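Esterase (Rhizomucor miehei CAU432, PDB 4WY8) hydrolyses carboxylic esters, probably through a serine nucleophile carried on an alpha/beta-hydrolase scaffold. Local coordinates at residues I84-G89 against L98-T103; G167-V172 against D223-D228; P251-I256 against R272-A277. One frame throughout, in Å; residues are numbered along the deposited sequence.

Contact 1 of 3, residues I84-G89 against L98-T103; sequences IVFFHG and LTHRRT
The start of the His-Gly-Gly-Gly motif, His88 and Gly89, meets His100 where strand 83-87 runs out against the N-terminus of helix 101-111. His100 is the N-cap residue of that helix. Its imidazole lies under the beta carbon of His88: CB sits 3.6 Å from the ring centroid and only 4° off the normal, a CH-pi contact. The His88 ring itself turns away, its CG lodged between the backbone N and the carbonyl carbon (chi1 68°), and is held by a short bond from His88 ND1 to Gly89 O, 2.7 Å, lying in the imidazole plane. Both nitrogens of His100 are engaged. Its ND1 is 2.7 Å from Thr99 OG1 in a hydrogen bond of undecided direction, and its NE2 bonds Asp163, whose carboxylate also takes a weak bond from the Gly89 amide. These bonds fix the rotation of the ring. Phe86 meets it with an edge, CE1 lying 4.1 Å from His100 CD2. The Thr103 methyl, CG2, is 4.4 Å from Phe86 CZ, and the Thr103 hydroxyl is bonded to Phe294 O. The motif probably supplies oxyanion-hole amides here, as in related hormone-sensitive-lipase-like esterases.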
ATOM      1  N   ILE A  84      -5.930 -19.553  -0.335  1.00 11.83           N
ATOM      2  CA  ILE A  84      -4.680 -18.885  -0.066  1.00  9.74           C
ATOM      3  C   ILE A  84      -3.784 -19.862   0.657  1.00 13.23           C
ATOM      4  O   ILE A  84      -4.047 -20.210   1.804  1.00 12.00           O
ATOM      5  CB  ILE A  84      -4.888 -17.641   0.813  1.00  8.83           C
ATOM      6  CG1 ILE A  84      -5.824 -16.648   0.132  1.00  8.75           C
ATOM      7  CG2 ILE A  84      -3.551 -16.967   1.172  1.00  8.87           C
ATOM      8  CD1 ILE A  84      -6.167 -15.452   1.022  1.00  6.67           C
ATOM      9  N   VAL A  85      -2.718 -20.296   0.002  1.00 13.28           N
ATOM     10  CA  VAL A  85      -1.771 -21.175   0.640  1.00 13.02           C
ATOM     11  C   VAL A  85      -0.715 -20.320   1.327  1.00 13.94           C
ATOM     12  O   VAL A  85       0.001 -19.547   0.687  1.00 12.61           O
ATOM     13  CB  VAL A  85      -1.116 -22.132  -0.366  1.00 14.66           C
ATOM     14  CG1 VAL A  85      -0.291 -23.149   0.380  1.00 13.71           C
ATOM     15  CG2 VAL A  85      -2.193 -22.842  -1.189  1.00 12.80           C
ATOM     16  N   PHE A  86      -0.617 -20.482   2.639  1.00 12.11           N
ATOM     17  CA  PHE A  86       0.139 -19.558   3.472  1.00 12.28           C
ATOM     18  C   PHE A  86       1.353 -20.239   4.070  1.00  9.33           C
ATOM     19  O   PHE A  86       1.236 -21.318   4.646  1.00 11.43           O
ATOM     20  CB  PHE A  86      -0.769 -18.991   4.583  1.00 10.88           C
ATOM     21  CG  PHE A  86      -0.167 -17.846   5.330  1.00 10.51           C
ATOM     22  CD1 PHE A  86       0.669 -18.079   6.426  1.00 10.99           C
ATOM     23  CD2 PHE A  86      -0.441 -16.541   4.966  1.00 10.78           C
ATOM     24  CE1 PHE A  86       1.237 -17.028   7.127  1.00 10.44           C
ATOM     25  CE2 PHE A  86       0.138 -15.471   5.671  1.00 13.99           C
ATOM     26  CZ  PHE A  86       0.972 -15.729   6.760  1.00 10.52           C
ATOM     27  N   PHE A  87       2.507 -19.591   3.948  1.00  9.55           N
ATOM     28  CA  PHE A  87       3.764 -20.062   4.540  1.00 10.29           C
ATOM     29  C   PHE A  87       4.273 -19.068   5.591  1.00 12.52           C
ATOM     30  O   PHE A  87       4.550 -17.871   5.302  1.00 13.24           O
ATOM     31  CB  PHE A  87       4.827 -20.295   3.462  1.00 13.07           C
ATOM     32  CG  PHE A  87       4.304 -21.022   2.251  1.00 17.01           C
ATOM     33  CD1 PHE A  87       3.685 -22.260   2.377  1.00 19.54           C
ATOM     34  CD2 PHE A  87       4.413 -20.461   0.988  1.00 15.47           C
ATOM     35  CE1 PHE A  87       3.170 -22.927   1.251  1.00 16.72           C
ATOM     36  CE2 PHE A  87       3.923 -21.127  -0.132  1.00 21.07           C
ATOM     37  CZ  PHE A  87       3.296 -22.361   0.002  1.00 13.15           C
ATOM     38  N   HIS A  88       4.365 -19.562   6.829  1.00 11.39           N
ATOM     39  CA  HIS A  88       4.648 -18.691   7.954  1.00 11.62           C
ATOM     40  C   HIS A  88       6.122 -18.395   8.094  1.00 10.88           C
ATOM     41  O   HIS A  88       6.977 -19.163   7.634  1.00 11.08           O
ATOM     42  CB  HIS A  88       4.106 -19.296   9.266  1.00 10.25           C
ATOM     43  CG  HIS A  88       4.820 -20.534   9.724  1.00  9.36           C
ATOM     44  ND1 HIS A  88       6.028 -20.494  10.385  1.00  9.91           N
ATOM     45  CD2 HIS A  88       4.460 -21.841   9.682  1.00 13.11           C
ATOM     46  CE1 HIS A  88       6.402 -21.723  10.695  1.00 12.93           C
ATOM     47  NE2 HIS A  88       5.466 -22.562  10.279  1.00 11.51           N
ATOM     48  N   GLY A  89       6.415 -17.282   8.753  1.00  9.97           N
ATOM     49  CA  GLY A  89       7.789 -16.888   9.001  1.00 12.23           C
ATOM     50  C   GLY A  89       8.274 -17.521  10.289  1.00 13.12           C
ATOM     51  O   GLY A  89       7.572 -18.339  10.891  1.00 12.01           O
ATOM     52  N   LEU A  98       0.002 -21.114  15.829  1.00 16.12           N
ATOM     53  CA  LEU A  98      -0.335 -20.314  17.005  1.00 16.74           C
ATOM     54  C   LEU A  98       0.264 -18.907  16.892  1.00 14.17           C
ATOM     55  O   LEU A  98      -0.425 -17.905  17.126  1.00 13.08           O
ATOM     56  CB  LEU A  98       0.156 -21.028  18.285  1.00 20.08           C
ATOM     57  CG  LEU A  98      -0.163 -20.457  19.674  1.00 23.23           C
ATOM     58  CD1 LEU A  98      -1.677 -20.320  19.938  1.00 15.43           C
ATOM     59  CD2 LEU A  98       0.531 -21.277  20.792  1.00 21.67           C
ATOM     60  N   THR A  99       1.533 -18.808  16.509  1.00 13.31           N
ATOM     61  CA  THR A  99       2.129 -17.484  16.380  1.00 10.89           C
ATOM     62  C   THR A  99       1.430 -16.679  15.289  1.00 14.43           C
ATOM     63  O   THR A  99       1.324 -15.442  15.374  1.00 14.92           O
ATOM     64  CB  THR A  99       3.619 -17.549  16.064  1.00 13.05           C
ATOM     65  OG1 THR A  99       3.836 -18.248  14.833  1.00 14.77           O
ATOM     66  CG2 THR A  99       4.351 -18.272  17.184  1.00 15.88           C
ATOM     67  N   HIS A 100       0.919 -17.369  14.276  1.00 10.34           N
ATOM     68  CA  HIS A 100       0.324 -16.654  13.148  1.00 11.27           C
ATOM     69  C   HIS A 100      -1.183 -16.747  13.153  1.00 12.16           C
ATOM     70  O   HIS A 100      -1.837 -16.398  12.161  1.00 11.76           O
ATOM     71  CB  HIS A 100       0.879 -17.177  11.823  1.00 10.44           C
ATOM     72  CG  HIS A 100       2.310 -16.806  11.593  1.00 10.27           C
ATOM     73  ND1 HIS A 100       3.341 -17.298  12.365  1.00  8.36           N
ATOM     74  CD2 HIS A 100       2.873 -15.946  10.706  1.00 11.16           C
ATOM     75  CE1 HIS A 100       4.487 -16.773  11.950  1.00 11.51           C
ATOM     76  NE2 HIS A 100       4.230 -15.949  10.947  1.00 12.63           N
ATOM     77  N   ARG A 101      -1.732 -17.230  14.266  1.00 13.28           N
ATOM     78  CA  ARG A 101      -3.173 -17.365  14.395  1.00 12.33           C
ATOM     79  C   ARG A 101      -3.881 -16.041  14.140  1.00 13.76           C
ATOM     80  O   ARG A 101      -4.895 -15.984  13.442  1.00 11.93           O
ATOM     81  CB  ARG A 101      -3.547 -17.887  15.787  1.00 10.37           C
ATOM     82  CG  ARG A 101      -5.060 -17.881  16.019  1.00 15.46           C
ATOM     83  CD  ARG A 101      -5.413 -18.435  17.389  1.00 16.48           C
ATOM     84  NE  ARG A 101      -4.839 -17.612  18.443  1.00 15.58           N
ATOM     85  CZ  ARG A 101      -4.752 -17.979  19.716  1.00 15.14           C
ATOM     86  NH1 ARG A 101      -5.197 -19.163  20.096  1.00 14.21           N
ATOM     87  NH2 ARG A 101      -4.222 -17.154  20.602  1.00 13.13           N
ATOM     88  N   ARG A 102      -3.379 -14.975  14.741  1.00 11.63           N
ATOM     89  CA  ARG A 102      -4.034 -13.678  14.591  1.00 11.73           C
ATOM     90  C   ARG A 102      -4.086 -13.272  13.104  1.00 13.11           C
ATOM     91  O   ARG A 102      -5.154 -12.997  12.535  1.00 13.94           O
ATOM     92  CB  ARG A 102      -3.290 -12.635  15.444  1.00 12.75           C
ATOM     93  CG  ARG A 102      -3.725 -11.185  15.221  1.00 14.63           C
ATOM     94  CD  ARG A 102      -5.066 -10.880  15.831  1.00 10.96           C
ATOM     95  NE  ARG A 102      -5.006 -11.060  17.286  1.00 20.26           N
ATOM     96  CZ  ARG A 102      -5.999 -10.775  18.125  1.00 17.04           C
ATOM     97  NH1 ARG A 102      -7.141 -10.278  17.672  1.00 17.25           N
ATOM     98  NH2 ARG A 102      -5.840 -10.976  19.419  1.00 18.83           N
ATOM     99  N   THR A 103      -2.913 -13.275  12.477  1.00 12.11           N
ATOM    100  CA  THR A 103      -2.785 -12.906  11.079  1.00 11.35           C
ATOM    101  C   THR A 103      -3.680 -13.756  10.167  1.00 10.59           C
ATOM    102  O   THR A 103      -4.407 -13.232   9.309  1.00 10.13           O
ATOM    103  CB  THR A 103      -1.324 -13.055  10.641  1.00 15.49           C
ATOM    104  OG1 THR A 103      -0.504 -12.183  11.439  1.00 11.90           O
ATOM    105  CG2 THR A 103      -1.180 -12.719   9.161  1.00 12.34           C
TER

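Contact 2 of 3, residues G167-V172 against D223-D228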
ATOM      1  N   GLY A 167       7.813 -15.715   3.186  1.00 13.48           N
ATOM      2  CA  GLY A 167       7.863 -14.957   1.939  1.00 13.51           C
ATOM      3  C   GLY A 167       8.930 -15.528   1.013  1.00 15.30           C
ATOM      4  O   GLY A 167       8.748 -15.608  -0.210  1.00 17.12           O
ATOM      5  N   ASN A 168      10.074 -15.881   1.589  1.00 15.56           N
ATOM      6  CA  ASN A 168      11.095 -16.622   0.851  1.00 16.13           C
ATOM      7  C   ASN A 168      10.455 -17.877   0.254  1.00 14.14           C
ATOM      8  O   ASN A 168      10.473 -18.092  -0.969  1.00 16.04           O
ATOM      9  CB  ASN A 168      12.271 -16.973   1.773  1.00 17.44           C
ATOM     10  CG  ASN A 168      13.283 -17.908   1.124  1.00 15.64           C
ATOM     11  OD1 ASN A 168      13.110 -19.130   1.159  1.00 14.99           O
ATOM     12  ND2 ASN A 168      14.353 -17.343   0.548  1.00 13.57           N
ATOM     13  N   LEU A 169       9.835 -18.682   1.109  1.00 13.19           N
ATOM     14  CA  LEU A 169       9.190 -19.901   0.620  1.00 15.98           C
ATOM     15  C   LEU A 169       8.175 -19.619  -0.511  1.00 15.02           C
ATOM     16  O   LEU A 169       8.132 -20.350  -1.489  1.00 16.49           O
ATOM     17  CB  LEU A 169       8.503 -20.655   1.765  1.00 14.61           C
ATOM     18  CG  LEU A 169       9.491 -21.338   2.727  1.00 16.91           C
ATOM     19  CD1 LEU A 169       8.792 -21.966   3.948  1.00 11.65           C
ATOM     20  CD2 LEU A 169      10.356 -22.358   1.993  1.00 14.76           C
ATOM     21  N   SER A 170       7.354 -18.584  -0.377  1.00 12.78           N
ATOM     22  CA  SER A 170       6.389 -18.243  -1.425  1.00 15.98           C
ATOM     23  C   SER A 170       7.116 -17.955  -2.747  1.00 13.38           C
ATOM     24  O   SER A 170       6.756 -18.500  -3.818  1.00 16.93           O
ATOM     25  CB  SER A 170       5.524 -17.039  -1.001  1.00 12.69           C
ATOM     26  OG  SER A 170       4.778 -17.345   0.170  1.00 18.13           O
ATOM     27  N   ALA A 171       8.132 -17.094  -2.679  1.00 10.49           N
ATOM     28  CA  ALA A 171       8.884 -16.715  -3.881  1.00 14.59           C
ATOM     29  C   ALA A 171       9.490 -17.939  -4.608  1.00 16.79           C
ATOM     30  O   ALA A 171       9.358 -18.119  -5.859  1.00 17.40           O
ATOM     31  CB  ALA A 171       9.977 -15.720  -3.516  1.00  9.81           C
ATOM     32  N   VAL A 172      10.169 -18.774  -3.832  1.00 12.41           N
ATOM     33  CA  VAL A 172      10.884 -19.893  -4.447  1.00 14.93           C
ATOM     34  C   VAL A 172       9.944 -21.044  -4.849  1.00 16.84           C
ATOM     35  O   VAL A 172      10.232 -21.774  -5.787  1.00 12.73           O
ATOM     36  CB  VAL A 172      12.016 -20.404  -3.532  1.00 12.64           C
ATOM     37  CG1 VAL A 172      13.034 -19.306  -3.340  1.00 13.48           C
ATOM     38  CG2 VAL A 172      11.474 -20.887  -2.165  1.00 13.22           C
ATOM     39  N   ASP A 223      22.162 -20.368   9.558  1.00 16.07           N
ATOM     40  CA  ASP A 223      23.081 -21.435   9.953  1.00 18.57           C
ATOM     41  C   ASP A 223      22.311 -22.712  10.274  1.00 16.54           C
ATOM     42  O   ASP A 223      22.784 -23.810   9.989  1.00 16.06           O
ATOM     43  CB  ASP A 223      23.951 -21.014  11.147  1.00 20.84           C
ATOM     44  CG  ASP A 223      25.109 -20.130  10.735  1.00 21.39           C
ATOM     45  OD1 ASP A 223      25.476 -20.154   9.540  1.00 28.41           O
ATOM     46  OD2 ASP A 223      25.647 -19.404  11.603  1.00 23.59           O
ATOM     47  N   HIS A 224      21.132 -22.589  10.874  1.00 15.19           N
ATOM     48  CA  HIS A 224      20.311 -23.798  11.049  1.00 16.13           C
ATOM     49  C   HIS A 224      19.695 -24.334   9.739  1.00 16.12           C
ATOM     50  O   HIS A 224      19.553 -25.549   9.571  1.00 13.41           O
ATOM     51  CB  HIS A 224      19.180 -23.562  12.055  1.00 15.79           C
ATOM     52  CG  HIS A 224      19.621 -23.564  13.490  1.00 22.75           C
ATOM     53  ND1 HIS A 224      20.275 -24.632  14.072  1.00 22.58           N
ATOM     54  CD2 HIS A 224      19.455 -22.649  14.474  1.00 20.58           C
ATOM     55  CE1 HIS A 224      20.510 -24.367  15.344  1.00 19.61           C
ATOM     56  NE2 HIS A 224      20.029 -23.166  15.612  1.00 23.91           N
ATOM     57  N   TYR A 225      19.290 -23.434   8.839  1.00 13.24           N
ATOM     58  CA  TYR A 225      18.572 -23.819   7.602  1.00 17.18           C
ATOM     59  C   TYR A 225      19.503 -24.383   6.518  1.00 14.92           C
ATOM     60  O   TYR A 225      19.204 -25.405   5.883  1.00 12.88           O
ATOM     61  CB  TYR A 225      17.815 -22.592   7.062  1.00 14.54           C
ATOM     62  CG  TYR A 225      16.881 -22.773   5.867  1.00 14.26           C
ATOM     63  CD1 TYR A 225      16.986 -21.940   4.750  1.00 12.21           C
ATOM     64  CD2 TYR A 225      15.871 -23.712   5.884  1.00 12.90           C
ATOM     65  CE1 TYR A 225      16.135 -22.063   3.676  1.00 13.13           C
ATOM     66  CE2 TYR A 225      14.998 -23.845   4.813  1.00 13.10           C
ATOM     67  CZ  TYR A 225      15.139 -23.014   3.716  1.00 14.86           C
ATOM     68  OH  TYR A 225      14.278 -23.138   2.644  1.00 18.41           O
ATOM     69  N   ILE A 226      20.616 -23.681   6.302  1.00 14.14           N
ATOM     70  CA  ILE A 226      21.603 -24.017   5.282  1.00 12.29           C
ATOM     71  C   ILE A 226      22.996 -23.937   5.880  1.00 15.26           C
ATOM     72  O   ILE A 226      23.684 -22.919   5.711  1.00 19.58           O
ATOM     73  CB  ILE A 226      21.509 -23.051   4.076  1.00 14.89           C
ATOM     74  CG1 ILE A 226      20.062 -22.922   3.608  1.00 12.66           C
ATOM     75  CG2 ILE A 226      22.338 -23.545   2.905  1.00 15.70           C
ATOM     76  CD1 ILE A 226      19.882 -21.899   2.518  1.00 18.57           C
ATOM     77  N   PRO A 227      23.427 -25.005   6.571  1.00 15.89           N
ATOM     78  CA  PRO A 227      24.719 -25.006   7.280  1.00 20.32           C
ATOM     79  C   PRO A 227      25.921 -24.742   6.391  1.00 23.03           C
ATOM     80  O   PRO A 227      26.839 -23.994   6.758  1.00 25.71           O
ATOM     81  CB  PRO A 227      24.807 -26.427   7.858  1.00 18.09           C
ATOM     82  CG  PRO A 227      23.380 -26.867   7.981  1.00 21.26           C
ATOM     83  CD  PRO A 227      22.684 -26.258   6.783  1.00 14.90           C
ATOM     84  N   ASP A 228      25.924 -25.362   5.222  1.00 20.19           N
ATOM     85  CA  ASP A 228      27.055 -25.211   4.330  1.00 21.73           C
ATOM     86  C   ASP A 228      26.776 -24.083   3.343  1.00 20.27           C
ATOM     87  O   ASP A 228      25.887 -24.168   2.500  1.00 24.55           O
ATOM     88  CB  ASP A 228      27.368 -26.562   3.689  1.00 28.55           C
ATOM     89  CG  ASP A 228      28.064 -27.520   4.695  1.00 34.92           C
ATOM     90  OD1 ASP A 228      28.811 -27.017   5.572  1.00 34.10           O
ATOM     91  OD2 ASP A 228      27.821 -28.750   4.664  1.00 36.63           O
TER
HETATM   92  O   HOH W   1      14.448 -21.351   0.739  1.00 14.57           O
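Tyr225 reaches from the end of helix 215-225 to Asn168 and Leu169 on helix 165-179, and its phenol end alone bridges two backbones whose nearest CA atoms, of Leu169 and Tyr225, are 12.3 Å apart. With CG anti to the backbone N (chi1 -174°), the ring is sent toward helix 165-179, where it meets the Leu169 side chain at a slant. The phenol ring is supported by a stack with Trp92.

The tight part of the contact is polar and runs through a water. Asn168 OD1 and Tyr225 OH are 4.4 Å apart, too far to bond directly, and one water spans them. The tyrosine hydroxyl donates to this water over 2.6 Å, in the plane of its ring, and the water donates in turn to Asn168 OD1, also at 2.6 Å. A single chain of donors thus runs from phenol to amide. The amide cannot easily flip, because its ND2 is spent on Ala237 O and Val194 O, which leaves OD1 pointing to the water.

The direct approach is looser. Leu169 CD2 lies 4.1 Å from Tyr225 OH, a slack van der Waals contact between one methyl branch and the phenol oxygen, and the apolar packing of this leucine is with Phe87, Tyr120 and Cys135. On the solvent side, past the end of helix 215-225, Asp228 is exposed, and both it and Pro227 touch a crystal neighbour.

Only 62 Å² is buried between the segments, so this is a narrow, partly hydrated joint. It links the helix that follows the probable nucleophile elbow to the helical excursion between strands 188-191 and 253-258, the region that contributes to the cap in related alpha/beta-hydrolase esterases.

Contact 3 of 3, residues P251-I256 against R272-A277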
ATOM      1  N   PRO A 251       4.142 -15.571 -11.164  1.00 13.69           N
ATOM      2  CA  PRO A 251       2.795 -15.046 -10.899  1.00 10.20           C
ATOM      3  C   PRO A 251       2.772 -13.582 -10.459  1.00  7.94           C
ATOM      4  O   PRO A 251       3.727 -13.077  -9.867  1.00 10.87           O
ATOM      5  CB  PRO A 251       2.262 -15.984  -9.802  1.00 10.15           C
ATOM      6  CG  PRO A 251       3.049 -17.258  -9.983  1.00 12.98           C
ATOM      7  CD  PRO A 251       4.433 -16.782 -10.376  1.00 14.53           C
ATOM      8  N   ARG A 252       1.703 -12.891 -10.828  1.00  9.80           N
ATOM      9  CA  ARG A 252       1.403 -11.528 -10.360  1.00 11.88           C
ATOM     10  C   ARG A 252       1.770 -11.362  -8.863  1.00 11.80           C
ATOM     11  O   ARG A 252       1.394 -12.192  -8.025  1.00  9.61           O
ATOM     12  CB  ARG A 252      -0.088 -11.246 -10.604  1.00 11.21           C
ATOM     13  CG  ARG A 252      -0.637  -9.947 -10.056  1.00 13.43           C
ATOM     14  CD  ARG A 252      -2.161  -9.842 -10.363  1.00 14.21           C
ATOM     15  NE  ARG A 252      -2.867  -9.043  -9.357  1.00 10.52           N
ATOM     16  CZ  ARG A 252      -2.990  -7.724  -9.418  1.00 13.71           C
ATOM     17  NH1 ARG A 252      -2.460  -7.063 -10.444  1.00 11.64           N
ATOM     18  NH2 ARG A 252      -3.627  -7.059  -8.452  1.00 13.86           N
ATOM     19  N   ALA A 253       2.542 -10.326  -8.544  1.00 10.12           N
ATOM     20  CA  ALA A 253       3.208 -10.252  -7.242  1.00 13.13           C
ATOM     21  C   ALA A 253       2.911  -8.978  -6.473  1.00 10.45           C
ATOM     22  O   ALA A 253       2.867  -7.887  -7.048  1.00  8.22           O
ATOM     23  CB  ALA A 253       4.714 -10.369  -7.425  1.00  7.33           C
ATOM     24  N   LEU A 254       2.754  -9.133  -5.160  1.00 11.04           N
ATOM     25  CA  LEU A 254       2.705  -8.008  -4.221  1.00  8.88           C
ATOM     26  C   LEU A 254       3.847  -8.180  -3.228  1.00  9.97           C
ATOM     27  O   LEU A 254       3.905  -9.177  -2.513  1.00  9.30           O
ATOM     28  CB  LEU A 254       1.345  -7.939  -3.510  1.00  9.00           C
ATOM     29  CG  LEU A 254       1.169  -6.946  -2.340  1.00 11.49           C
ATOM     30  CD1 LEU A 254       1.378  -5.501  -2.788  1.00  5.87           C
ATOM     31  CD2 LEU A 254      -0.215  -7.108  -1.637  1.00  5.72           C
ATOM     32  N   VAL A 255       4.776  -7.227  -3.226  1.00  9.59           N
ATOM     33  CA  VAL A 255       5.944  -7.292  -2.362  1.00 10.14           C
ATOM     34  C   VAL A 255       5.859  -6.139  -1.374  1.00 10.68           C
ATOM     35  O   VAL A 255       5.831  -4.958  -1.771  1.00 10.78           O
ATOM     36  CB  VAL A 255       7.259  -7.219  -3.171  1.00 11.59           C
ATOM     37  CG1 VAL A 255       8.499  -7.398  -2.253  1.00  9.96           C
ATOM     38  CG2 VAL A 255       7.255  -8.286  -4.243  1.00 10.55           C
ATOM     39  N   ILE A 256       5.761  -6.484  -0.095  1.00  9.18           N
ATOM     40  CA  ILE A 256       5.609  -5.479   0.956  1.00 10.73           C
ATOM     41  C   ILE A 256       6.842  -5.457   1.839  1.00  8.95           C
ATOM     42  O   ILE A 256       7.242  -6.497   2.376  1.00 10.80           O
ATOM     43  CB  ILE A 256       4.344  -5.750   1.808  1.00 14.18           C
ATOM     44  CG1 ILE A 256       3.092  -5.564   0.955  1.00  9.67           C
ATOM     45  CG2 ILE A 256       4.252  -4.782   2.984  1.00  9.98           C
ATOM     46  CD1 ILE A 256       1.893  -6.248   1.548  1.00 12.19           C
ATOM     47  N   ARG A 272      12.517  -5.101  -7.705  1.00 10.75           N
ATOM     48  CA  ARG A 272      13.094  -4.515  -8.934  1.00 15.09           C
ATOM     49  C   ARG A 272      13.452  -5.580  -9.974  1.00 13.02           C
ATOM     50  O   ARG A 272      13.116  -5.431 -11.141  1.00 15.81           O
ATOM     51  CB  ARG A 272      14.328  -3.693  -8.609  1.00 13.10           C
ATOM     52  CG  ARG A 272      14.008  -2.428  -7.875  1.00 17.65           C
ATOM     53  CD  ARG A 272      15.197  -1.481  -7.791  1.00 17.05           C
ATOM     54  NE  ARG A 272      14.907  -0.469  -6.777  1.00 20.94           N
ATOM     55  CZ  ARG A 272      15.240  -0.595  -5.497  1.00 22.30           C
ATOM     56  NH1 ARG A 272      15.902  -1.677  -5.096  1.00 14.96           N
ATOM     57  NH2 ARG A 272      14.918   0.358  -4.623  1.00 18.45           N
ATOM     58  N   LYS A 273      14.093  -6.672  -9.549  1.00 11.87           N
ATOM     59  CA  LYS A 273      14.358  -7.779 -10.485  1.00 13.28           C
ATOM     60  C   LYS A 273      13.072  -8.362 -11.095  1.00 19.85           C
ATOM     61  O   LYS A 273      13.042  -8.717 -12.286  1.00 15.69           O
ATOM     62  CB  LYS A 273      15.136  -8.905  -9.808  1.00 10.43           C
ATOM     63  CG  LYS A 273      16.625  -8.615  -9.600  1.00 12.23           C
ATOM     64  CD  LYS A 273      17.434  -9.914  -9.550  1.00 20.21           C
ATOM     65  CE  LYS A 273      18.935  -9.620  -9.382  1.00 21.51           C
ATOM     66  NZ  LYS A 273      19.752 -10.868  -9.487  1.00 31.12           N
ATOM     67  N   LEU A 274      12.023  -8.514 -10.284  1.00 15.43           N
ATOM     68  CA  LEU A 274      10.776  -9.043 -10.838  1.00 16.54           C
ATOM     69  C   LEU A 274      10.194  -8.097 -11.883  1.00 15.20           C
ATOM     70  O   LEU A 274       9.615  -8.543 -12.871  1.00 16.38           O
ATOM     71  CB  LEU A 274       9.737  -9.309  -9.739  1.00 18.35           C
ATOM     72  CG  LEU A 274      10.021 -10.444  -8.744  1.00 17.21           C
ATOM     73  CD1 LEU A 274       8.907 -10.503  -7.689  1.00 10.60           C
ATOM     74  CD2 LEU A 274      10.107 -11.754  -9.483  1.00 13.59           C
ATOM     75  N   ILE A 275      10.337  -6.796 -11.651  1.00 15.43           N
ATOM     76  CA  ILE A 275       9.901  -5.799 -12.623  1.00 15.52           C
ATOM     77  C   ILE A 275      10.736  -5.882 -13.913  1.00 22.50           C
ATOM     78  O   ILE A 275      10.160  -5.974 -15.002  1.00 21.92           O
ATOM     79  CB  ILE A 275       9.982  -4.367 -12.038  1.00 19.30           C
ATOM     80  CG1 ILE A 275       8.990  -4.208 -10.875  1.00 19.01           C
ATOM     81  CG2 ILE A 275       9.702  -3.298 -13.101  1.00 21.53           C
ATOM     82  CD1 ILE A 275       9.169  -2.900 -10.093  1.00 15.87           C
ATOM     83  N   GLU A 276      12.070  -5.916 -13.801  1.00 20.22           N
ATOM     84  CA  GLU A 276      12.913  -6.100 -14.993  1.00 18.77           C
ATOM     85  C   GLU A 276      12.495  -7.310 -15.810  1.00 19.64           C
ATOM     86  O   GLU A 276      12.519  -7.268 -17.037  1.00 19.91           O
ATOM     87  CB  GLU A 276      14.400  -6.274 -14.649  1.00 20.70           C
ATOM     88  CG  GLU A 276      15.224  -5.013 -14.627  1.00 33.78           C
ATOM     89  CD  GLU A 276      16.721  -5.292 -14.654  1.00 33.65           C
ATOM     90  OE1 GLU A 276      17.386  -5.112 -13.609  1.00 42.59           O
ATOM     91  OE2 GLU A 276      17.231  -5.672 -15.740  1.00 27.52           O
ATOM     92  N   ALA A 277      12.099  -8.378 -15.126  1.00 14.72           N
ATOM     93  CA  ALA A 277      11.707  -9.609 -15.796  1.00 13.98           C
ATOM     94  C   ALA A 277      10.301  -9.549 -16.419  1.00 16.12           C
ATOM     95  O   ALA A 277       9.766 -10.575 -16.855  1.00 13.67           O
ATOM     96  CB  ALA A 277      11.802 -10.747 -14.835  1.00 13.51           C
TER
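Leu274, on helix 264-276, carries this contact, leaning on Ala253 and Val255 of strand 253-258. Ahead of it on the helix, Arg272 forms a salt bridge with Glu259 of the second subunit, and the amine of Lys273 is bonded to the carbonyl oxygens of Leu240 and Ala242. Leu274 is then the residue that points inward. Its CG stands anti to the carbonyl carbon (chi1 -68°) and its CD1 anti to CA (chi2 177°), an extended chain that carries this one methyl to the strand. Leu274 CD1 lies 4.2 Å from Ala253 CB and 4.4 Å from Val255 CG2, touching two residues on the same face of the strand. The nearest CA pair, Ala253 and Leu274, is 8.5 Å apart; the leucine chain spans most of that gap, and its methyl meets the methyl of Ala253. Leu274 also touches Val281 of the next strand, which Ile275 reaches as well, while Ile275 packs in addition on Lys6 of the second subunit. The helix ends at the exposed Glu276. The pair of elements belongs to a beta-alpha-beta unit, strand 253-258, helix 264-276 and strand 281-286. With no hydrogen bond or charge across it, the contact rests on dispersion and the exclusion of water, methyl against methyl.

In the fold
The three contacts follow one another along the chain, each closing before the next opens, and all fall within the alpha/beta-hydrolase family region. Contacts 1 and 3 reach the same mixed sheet at strands 83-87 and 253-258, with strands 159-163 and 188-191 between them; their centres are 22 Å apart and their nearest atoms about 10 Å. Contact 2 touches contact 1 through the helix after strand 159-163: Phe87 CB lies 4.1 Å from Leu169 CB. Its centre is 17 Å from that of contact 1 and 19 Å from that of contact 3. Contacts 1 and 2 both lie close to the probable catalytic centre: Gly89 touches the presumed elbow and triad residues, and Leu169 the elbow. Contact 3 lies toward the sheet edge and the second subunit.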